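Local atomic coordinates of staphylococcal enterotoxin-like toxin (Staphylococcus aureus, PDB entry 4DXF), a protein that probably binds host carbohydrates, as a superantigen-like protein that joins an OB-fold domain to a beta-grasp domain. Residues A[30-36]-A[47-51]; A[41-46]-A[87-92]; A[75-79]-A[95-101]. All coordinates share one frame; numbering follows the deposited sequence.

How the contacts relate
Going from the N terminus, contact 1 opens at 30-36 and closes a short loop at 47-51, making the hairpin of strands 33-37 and 46-49. Contact 2 starts inside that loop, at 41-46, and ends at 87-92, so it crosses contact 1. Contact 3 begins at 75-79, within the long loop of contact 2, and closes at 95-101 beyond its end, so contacts 2 and 3 cross as well. Contacts 1 and 3 follow in series but touch where Asn32 and Glu33 meet Asp77 and Val76. Contacts 1 and 3 thus join two hairpins of the OB-fold domain in one sheet, while contact 2 joins loops at one end of it.

Contact 1: A[30-36]-A[47-51]; sequences FKNEIGI and MNVVP
The carbonyl oxygen of Ile36 is gripped twice by Asn48, whose backbone N lies 2.8 Å from Ile36 O and whose side-chain ND2 reaches the same Ile36 O at 3.1 Å. The two donors come from opposite faces of the carbonyl plane, and the oxygen lies close to the plane of the Asn48 amide. With CG anti to its own carbonyl carbon (chi1 -69°), the Asn48 amide is brought alongside its backbone N and can share this acceptor; its OD1 is taken by Lys57. The return bond, from Ile36 N to Asn48 O at 2.9 Å, completes the pair. Asn48 O also receives the CA-H of Gly35 at 3.2 Å from Gly35 CA. The glycine lets a side chain lie across the backbone here: Met47 CG rests 3.6 Å from Gly35 CA. Past the end of strand 47-49 the two segments separate, and a water bridges them, donating to Ile34 O and accepting from Val50 N. Val49 CG1 packs against Glu33 CB, and the Glu33 chain, bent at chi2 (-68°), lays its carboxylate across Pro51 CB. At the far end the pyrrolidine of Pro51 covers one face of the Phe30 ring: Pro51 CG stands 3.5 Å from the Phe30 ring centroid, only 12° off the normal, a CH-pi contact. Tyr56 meets Phe30 too. The chain turns a corner at Asn32, so Phe30 pairs with strand 76-80 while Ile36 pairs with Asn48, a coiling of strands around the barrel that belongs to the OB fold.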
# COMPACT_ATOMS: atom_id res chain seq x y z
N PHE A 30 -9.15 -6.67 -5.39
CA PHE A 30 -10.40 -7.51 -5.30
C PHE A 30 -11.37 -6.83 -4.42
O PHE A 30 -11.12 -6.61 -3.26
CB PHE A 30 -10.04 -8.92 -4.79
CG PHE A 30 -9.04 -9.63 -5.70
CD1 PHE A 30 -7.88 -10.15 -5.20
CD2 PHE A 30 -9.32 -9.80 -7.06
CE1 PHE A 30 -7.01 -10.81 -6.03
CE2 PHE A 30 -8.47 -10.44 -7.89
CZ PHE A 30 -7.29 -10.92 -7.37
N LYS A 31 -12.53 -6.43 -4.95
CA LYS A 31 -13.35 -5.57 -4.16
C LYS A 31 -14.73 -6.28 -4.07
O LYS A 31 -15.02 -7.15 -4.92
CB LYS A 31 -13.54 -4.17 -4.78
CG LYS A 31 -12.23 -3.31 -4.76
CD LYS A 31 -12.53 -1.82 -5.06
CE LYS A 31 -11.30 -1.23 -5.71
NZ LYS A 31 -11.51 0.20 -6.09
N ASN A 32 -15.41 -5.97 -2.98
CA ASN A 32 -16.78 -6.54 -2.65
C ASN A 32 -16.70 -8.08 -2.63
O ASN A 32 -17.54 -8.82 -3.21
CB ASN A 32 -17.77 -6.08 -3.71
CG ASN A 32 -17.93 -4.55 -3.70
OD1 ASN A 32 -17.98 -3.94 -2.65
ND2 ASN A 32 -18.01 -3.93 -4.89
N GLU A 33 -15.69 -8.61 -1.92
CA GLU A 33 -15.44 -10.03 -1.86
C GLU A 33 -15.80 -10.57 -0.44
O GLU A 33 -16.22 -9.81 0.41
CB GLU A 33 -13.92 -10.31 -2.18
CG GLU A 33 -13.54 -10.05 -3.64
CD GLU A 33 -14.16 -11.06 -4.67
OE1 GLU A 33 -14.53 -12.17 -4.26
OE2 GLU A 33 -14.21 -10.75 -5.91
N ILE A 34 -15.69 -11.87 -0.23
CA ILE A 34 -15.74 -12.39 1.14
C ILE A 34 -14.35 -13.00 1.49
O ILE A 34 -13.62 -13.43 0.56
CB ILE A 34 -16.86 -13.41 1.34
CG1 ILE A 34 -16.60 -14.64 0.53
CG2 ILE A 34 -18.23 -12.71 0.96
CD1 ILE A 34 -17.55 -15.85 0.93
N GLY A 35 -14.02 -12.98 2.77
CA GLY A 35 -12.78 -13.62 3.26
C GLY A 35 -13.13 -14.75 4.21
O GLY A 35 -14.08 -14.61 4.99
N ILE A 36 -12.34 -15.83 4.15
CA ILE A 36 -12.58 -17.01 4.98
C ILE A 36 -11.32 -17.25 5.80
O ILE A 36 -10.27 -17.41 5.23
CB ILE A 36 -12.84 -18.18 4.03
CG1 ILE A 36 -14.20 -18.00 3.29
CG2 ILE A 36 -12.87 -19.54 4.75
CD1 ILE A 36 -14.32 -18.92 2.04
N MET A 47 -6.29 -14.67 5.84
CA MET A 47 -7.65 -14.52 5.29
C MET A 47 -7.60 -15.05 3.85
O MET A 47 -6.82 -14.55 3.00
CB MET A 47 -8.10 -13.03 5.34
CG MET A 47 -9.55 -12.89 4.68
SD MET A 47 -10.18 -11.28 4.72
CE MET A 47 -10.59 -11.01 6.39
N ASN A 48 -8.44 -16.04 3.53
CA ASN A 48 -8.50 -16.61 2.19
C ASN A 48 -9.54 -15.82 1.37
O ASN A 48 -10.67 -15.62 1.83
CB ASN A 48 -8.92 -18.09 2.26
CG ASN A 48 -7.84 -18.96 2.89
OD1 ASN A 48 -6.83 -19.29 2.23
ND2 ASN A 48 -7.96 -19.19 4.17
N VAL A 49 -9.16 -15.38 0.20
CA VAL A 49 -10.09 -14.75 -0.76
C VAL A 49 -10.06 -15.48 -2.07
O VAL A 49 -8.98 -15.88 -2.59
CB VAL A 49 -9.71 -13.31 -1.02
CG1 VAL A 49 -10.80 -12.63 -1.89
CG2 VAL A 49 -9.55 -12.64 0.25
N VAL A 50 -11.24 -15.69 -2.69
CA VAL A 50 -11.26 -16.55 -3.81
C VAL A 50 -12.03 -15.82 -4.94
O VAL A 50 -13.21 -16.05 -5.17
CB VAL A 50 -11.95 -17.94 -3.48
CG1 VAL A 50 -11.86 -18.87 -4.67
CG2 VAL A 50 -11.31 -18.60 -2.22
N PRO A 51 -11.36 -14.91 -5.64
CA PRO A 51 -12.09 -14.10 -6.64
C PRO A 51 -12.09 -14.74 -8.03
O PRO A 51 -12.89 -14.30 -8.91
CB PRO A 51 -11.27 -12.82 -6.64
CG PRO A 51 -9.84 -13.40 -6.59
CD PRO A 51 -9.94 -14.52 -5.53
O HOH W 1 -14.50 -12.35 -8.87
O HOH W 2 -13.67 -15.19 -1.57

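Contact 2: A[41-46]-A[87-92]; sequences WTTIRF and YNLEKY
Phe46 points its edge at the face of Tyr87, with Phe46 CZ over the middle of the tyrosine ring, the planes at 84° and the ring centroids 5.4 Å apart: a T-shaped pair. The Leu89 and Phe46 side chains approach head-on from their two loops, and Leu89 sets CD1 over one face of the phenyl ring, 4.0 Å from the Phe46 centroid and displaced toward its rim, a CH-pi contact. Tyr92 meets the same ring edge-on, Phe46 CE1 lying 3.7 Å from Tyr92 CE2. These groups join the loop between strands 33-37 and 46-49 to the loop leading into strand 92-99, at one end of the OB-fold barrel; Ala59 of strand 56-59 packs against Phe46 and Ile44. Around the Tyr87 ring, Thr42 CG2 sits in its plane at 3.7 Å from Tyr87 CE1, and Thr43 OG1 lies at the same edge. Ile44 crosses the tyrosine nearly at a right angle; its chi1 of 61°, with CG1 between backbone N and carbonyl carbon, carries CG1 and CD1 each to 3.5 Å from Tyr87 OH. Trp41 presents CH2 to Leu89 CD2 at 4.1 Å, with the backbone O of Tyr87 at the indole edge, near its plane.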
# COMPACT_ATOMS: atom_id res chain seq x y z
N TRP A 41 -2.53 -22.46 11.47
CA TRP A 41 -1.66 -23.59 11.16
C TRP A 41 -0.17 -23.21 11.10
O TRP A 41 0.66 -24.07 10.78
CB TRP A 41 -2.08 -24.30 9.86
CG TRP A 41 -2.14 -23.37 8.68
CD1 TRP A 41 -3.23 -22.62 8.29
CD2 TRP A 41 -1.09 -23.08 7.74
NE1 TRP A 41 -2.91 -21.88 7.15
CE2 TRP A 41 -1.61 -22.14 6.80
CE3 TRP A 41 0.24 -23.53 7.58
CZ2 TRP A 41 -0.84 -21.64 5.73
CZ3 TRP A 41 1.01 -23.02 6.53
CH2 TRP A 41 0.46 -22.09 5.62
N THR A 42 0.15 -21.95 11.36
CA THR A 42 1.56 -21.53 11.46
C THR A 42 1.73 -20.36 12.38
O THR A 42 0.91 -20.10 13.25
CB THR A 42 2.26 -21.26 10.08
OG1 THR A 42 2.37 -22.48 9.36
CG2 THR A 42 3.68 -20.77 10.27
N THR A 43 2.83 -19.66 12.18
CA THR A 43 3.18 -18.59 13.07
C THR A 43 2.29 -17.39 12.80
O THR A 43 2.33 -16.40 13.53
CB THR A 43 4.69 -18.26 12.96
OG1 THR A 43 5.06 -18.21 11.57
CG2 THR A 43 5.50 -19.40 13.66
N ILE A 44 1.46 -17.47 11.75
CA ILE A 44 0.41 -16.44 11.56
C ILE A 44 -0.79 -17.00 10.86
O ILE A 44 -0.75 -18.08 10.29
CB ILE A 44 0.87 -15.15 10.79
CG1 ILE A 44 1.35 -15.49 9.39
CG2 ILE A 44 1.87 -14.30 11.68
CD1 ILE A 44 1.56 -14.25 8.55
N ARG A 45 -1.82 -16.19 10.87
CA ARG A 45 -3.10 -16.53 10.30
C ARG A 45 -3.29 -15.78 8.97
O ARG A 45 -2.61 -14.76 8.71
CB ARG A 45 -4.16 -16.10 11.31
CG ARG A 45 -4.09 -17.03 12.58
CD ARG A 45 -4.89 -16.45 13.65
NE ARG A 45 -6.33 -16.35 13.35
CZ ARG A 45 -7.02 -15.19 13.30
NH1 ARG A 45 -6.43 -13.99 13.46
NH2 ARG A 45 -8.33 -15.23 13.05
N PHE A 46 -4.21 -16.32 8.18
CA PHE A 46 -4.47 -15.87 6.80
C PHE A 46 -5.96 -15.67 6.63
O PHE A 46 -6.77 -16.35 7.24
CB PHE A 46 -3.97 -16.83 5.76
CG PHE A 46 -2.45 -17.04 5.81
CD1 PHE A 46 -1.60 -16.11 5.24
CD2 PHE A 46 -1.91 -18.15 6.45
CE1 PHE A 46 -0.19 -16.25 5.29
CE2 PHE A 46 -0.50 -18.31 6.52
CZ PHE A 46 0.34 -17.37 5.93
N TYR A 87 6.24 -19.57 3.55
CA TYR A 87 5.16 -20.42 4.01
C TYR A 87 4.81 -21.44 2.96
O TYR A 87 3.82 -22.16 3.10
CB TYR A 87 3.91 -19.60 4.40
CG TYR A 87 4.12 -18.59 5.48
CD1 TYR A 87 4.11 -18.95 6.82
CD2 TYR A 87 4.35 -17.24 5.17
CE1 TYR A 87 4.31 -18.02 7.84
CE2 TYR A 87 4.54 -16.29 6.20
CZ TYR A 87 4.53 -16.71 7.53
OH TYR A 87 4.72 -15.77 8.54
N ASN A 88 5.62 -21.48 1.90
CA ASN A 88 5.35 -22.28 0.72
C ASN A 88 3.93 -22.05 0.12
O ASN A 88 3.24 -22.98 -0.28
CB ASN A 88 5.67 -23.78 0.95
CG ASN A 88 5.90 -24.56 -0.37
OD1 ASN A 88 6.60 -24.09 -1.28
ND2 ASN A 88 5.31 -25.76 -0.46
N LEU A 89 3.51 -20.79 0.03
CA LEU A 89 2.17 -20.48 -0.53
C LEU A 89 2.26 -19.89 -1.91
O LEU A 89 3.10 -19.04 -2.16
CB LEU A 89 1.47 -19.52 0.40
CG LEU A 89 1.14 -20.09 1.77
CD1 LEU A 89 0.56 -18.97 2.62
CD2 LEU A 89 0.16 -21.32 1.65
N GLU A 90 1.42 -20.35 -2.83
CA GLU A 90 1.53 -19.94 -4.22
C GLU A 90 1.11 -18.44 -4.44
O GLU A 90 1.69 -17.71 -5.27
CB GLU A 90 0.66 -20.88 -5.03
CG GLU A 90 0.67 -20.72 -6.55
CD GLU A 90 -0.35 -21.64 -7.26
OE1 GLU A 90 -1.06 -22.44 -6.56
OE2 GLU A 90 -0.44 -21.55 -8.52
N LYS A 91 0.07 -18.06 -3.72
CA LYS A 91 -0.59 -16.74 -3.84
C LYS A 91 -0.72 -16.16 -2.47
O LYS A 91 -1.57 -16.52 -1.65
CB LYS A 91 -1.97 -16.89 -4.51
CG LYS A 91 -1.91 -17.56 -5.81
CD LYS A 91 -1.41 -16.62 -6.94
CE LYS A 91 -1.51 -17.28 -8.28
NZ LYS A 91 -1.02 -16.36 -9.33
N TYR A 92 0.18 -15.23 -2.19
CA TYR A 92 0.37 -14.72 -0.92
C TYR A 92 0.61 -13.23 -1.09
O TYR A 92 1.33 -12.82 -2.03
CB TYR A 92 1.64 -15.41 -0.35
CG TYR A 92 2.21 -14.78 0.85
CD1 TYR A 92 3.17 -13.75 0.73
CD2 TYR A 92 1.90 -15.24 2.13
CE1 TYR A 92 3.74 -13.14 1.85
CE2 TYR A 92 2.43 -14.60 3.26
CZ TYR A 92 3.39 -13.57 3.09
OH TYR A 92 3.96 -13.01 4.20

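Contact 3: A[75-79]-A[95-101]; sequences NVDVF and GGITKSN
Ser100 OG donates to Asp77 OD1 at 2.7 Å, approaching from above the carboxylate plane; a chi1 of -55° sets this hydroxyl beside its own backbone N, opposite the carbonyl carbon, and so brings it to the aspartate. Asn32 N adds a second bond to Asp77 OD1, while Lys133 NZ forms a salt bridge with Asp77 OD2 and is hydrogen-bonded to Thr98 OG1. A water bonded to Asp77 OD2 also accepts from Asn101 N, so both carboxylate oxygens are linked to segment 95-101. The ladder between the strands supports this side-chain bridge: Asp77 N gives to Thr98 O, and Thr98 N returns to Asp77 O, each at 2.9 Å. Ser100 N donates to Asn75 O at one end, and Phe79 N to Gly96 O, 3.0 Å away, at the other. At the glycine end of the ladder a second water donates to both Phe79 O and Gly95 O. Thr98 shares a face of the sheet with Asp77, its OG1 3.3 Å from Asp77 CB. Val78 and Ile97 lie on the other face, where Ile97 CG2 also packs 3.8 Å from Val76 CG1 and Val49 and Met47 cover the valines. Asn75 and Val76 both face Glu33 in a G1 beta bulge, at the corner where the chain enters strand 76-80 of this OB-fold hairpin. With a hydroxyl, an amide, a water and an ammonium group donating to it, the buried carboxylate of Asp77 is probably kept ionised.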
# COMPACT_ATOMS: atom_id res chain seq x y z
N ASN A 75 -18.02 -8.27 2.71
CA ASN A 75 -17.75 -6.85 2.46
C ASN A 75 -16.30 -6.47 2.74
O ASN A 75 -16.04 -5.48 3.42
CB ASN A 75 -18.54 -5.89 3.31
CG ASN A 75 -20.04 -5.95 3.02
OD1 ASN A 75 -20.84 -6.09 3.95
ND2 ASN A 75 -20.41 -5.84 1.76
N VAL A 76 -15.46 -7.33 2.24
CA VAL A 76 -13.99 -7.18 2.23
C VAL A 76 -13.50 -6.74 0.83
O VAL A 76 -13.88 -7.32 -0.20
CB VAL A 76 -13.42 -8.54 2.69
CG1 VAL A 76 -11.90 -8.66 2.44
CG2 VAL A 76 -13.78 -8.61 4.18
N ASP A 77 -12.54 -5.77 0.85
CA ASP A 77 -11.82 -5.33 -0.33
C ASP A 77 -10.33 -5.67 0.05
O ASP A 77 -10.00 -5.52 1.21
CB ASP A 77 -11.91 -3.82 -0.48
CG ASP A 77 -13.22 -3.34 -1.09
OD1 ASP A 77 -14.14 -4.21 -1.19
OD2 ASP A 77 -13.28 -2.15 -1.44
N VAL A 78 -9.56 -6.13 -0.91
CA VAL A 78 -8.11 -6.39 -0.67
C VAL A 78 -7.31 -5.78 -1.78
O VAL A 78 -7.61 -5.94 -2.99
CB VAL A 78 -7.84 -7.89 -0.57
CG1 VAL A 78 -6.38 -8.14 -0.07
CG2 VAL A 78 -8.78 -8.58 0.46
N PHE A 79 -6.23 -5.05 -1.35
CA PHE A 79 -5.26 -4.58 -2.30
C PHE A 79 -4.11 -5.64 -2.15
O PHE A 79 -3.56 -5.74 -1.01
CB PHE A 79 -4.81 -3.16 -1.88
CG PHE A 79 -3.72 -2.64 -2.78
CD1 PHE A 79 -4.03 -2.22 -4.06
CD2 PHE A 79 -2.41 -2.64 -2.36
CE1 PHE A 79 -3.00 -1.80 -5.00
CE2 PHE A 79 -1.36 -2.26 -3.25
CZ PHE A 79 -1.64 -1.80 -4.55
N GLY A 95 -1.47 -7.93 4.38
CA GLY A 95 -2.25 -6.75 4.78
C GLY A 95 -3.18 -6.30 3.62
O GLY A 95 -3.50 -7.14 2.79
N GLY A 96 -3.52 -5.00 3.61
CA GLY A 96 -4.26 -4.41 2.48
C GLY A 96 -5.75 -4.70 2.55
O GLY A 96 -6.45 -4.54 1.55
N ILE A 97 -6.22 -5.14 3.72
CA ILE A 97 -7.71 -5.50 3.82
C ILE A 97 -8.45 -4.36 4.32
O ILE A 97 -8.07 -3.77 5.38
CB ILE A 97 -7.93 -6.69 4.82
CG1 ILE A 97 -7.09 -7.85 4.38
CG2 ILE A 97 -9.44 -7.08 4.82
CD1 ILE A 97 -6.91 -8.97 5.44
N THR A 98 -9.59 -4.01 3.63
CA THR A 98 -10.35 -2.87 4.03
C THR A 98 -11.90 -3.25 3.91
O THR A 98 -12.18 -4.24 3.34
CB THR A 98 -10.18 -1.63 3.09
OG1 THR A 98 -10.39 -1.97 1.76
CG2 THR A 98 -8.67 -1.08 3.23
N LYS A 99 -12.73 -2.42 4.48
CA LYS A 99 -14.18 -2.52 4.34
C LYS A 99 -14.60 -1.98 2.98
O LYS A 99 -14.19 -0.93 2.56
CB LYS A 99 -14.90 -1.70 5.41
CG LYS A 99 -16.42 -1.98 5.42
CD LYS A 99 -17.05 -1.67 6.80
CE LYS A 99 -17.59 -0.22 6.91
NZ LYS A 99 -19.00 -0.05 6.38
N SER A 100 -15.45 -2.72 2.29
CA SER A 100 -15.97 -2.29 0.98
C SER A 100 -16.77 -0.97 1.11
O SER A 100 -17.33 -0.67 2.14
CB SER A 100 -16.90 -3.41 0.42
OG SER A 100 -16.28 -4.68 0.35
N ASN A 101 -16.81 -0.19 0.04
CA ASN A 101 -17.57 1.04 -0.02
C ASN A 101 -19.05 0.77 0.36
O ASN A 101 -19.56 -0.29 0.03
CB ASN A 101 -17.56 1.51 -1.45
CG ASN A 101 -16.25 2.25 -1.79
OD1 ASN A 101 -15.35 2.31 -0.96
ND2 ASN A 101 -16.17 2.81 -2.97
O HOH W 3 -15.50 -1.11 -2.40
O HOH W 4 -2.91 -7.95 0.37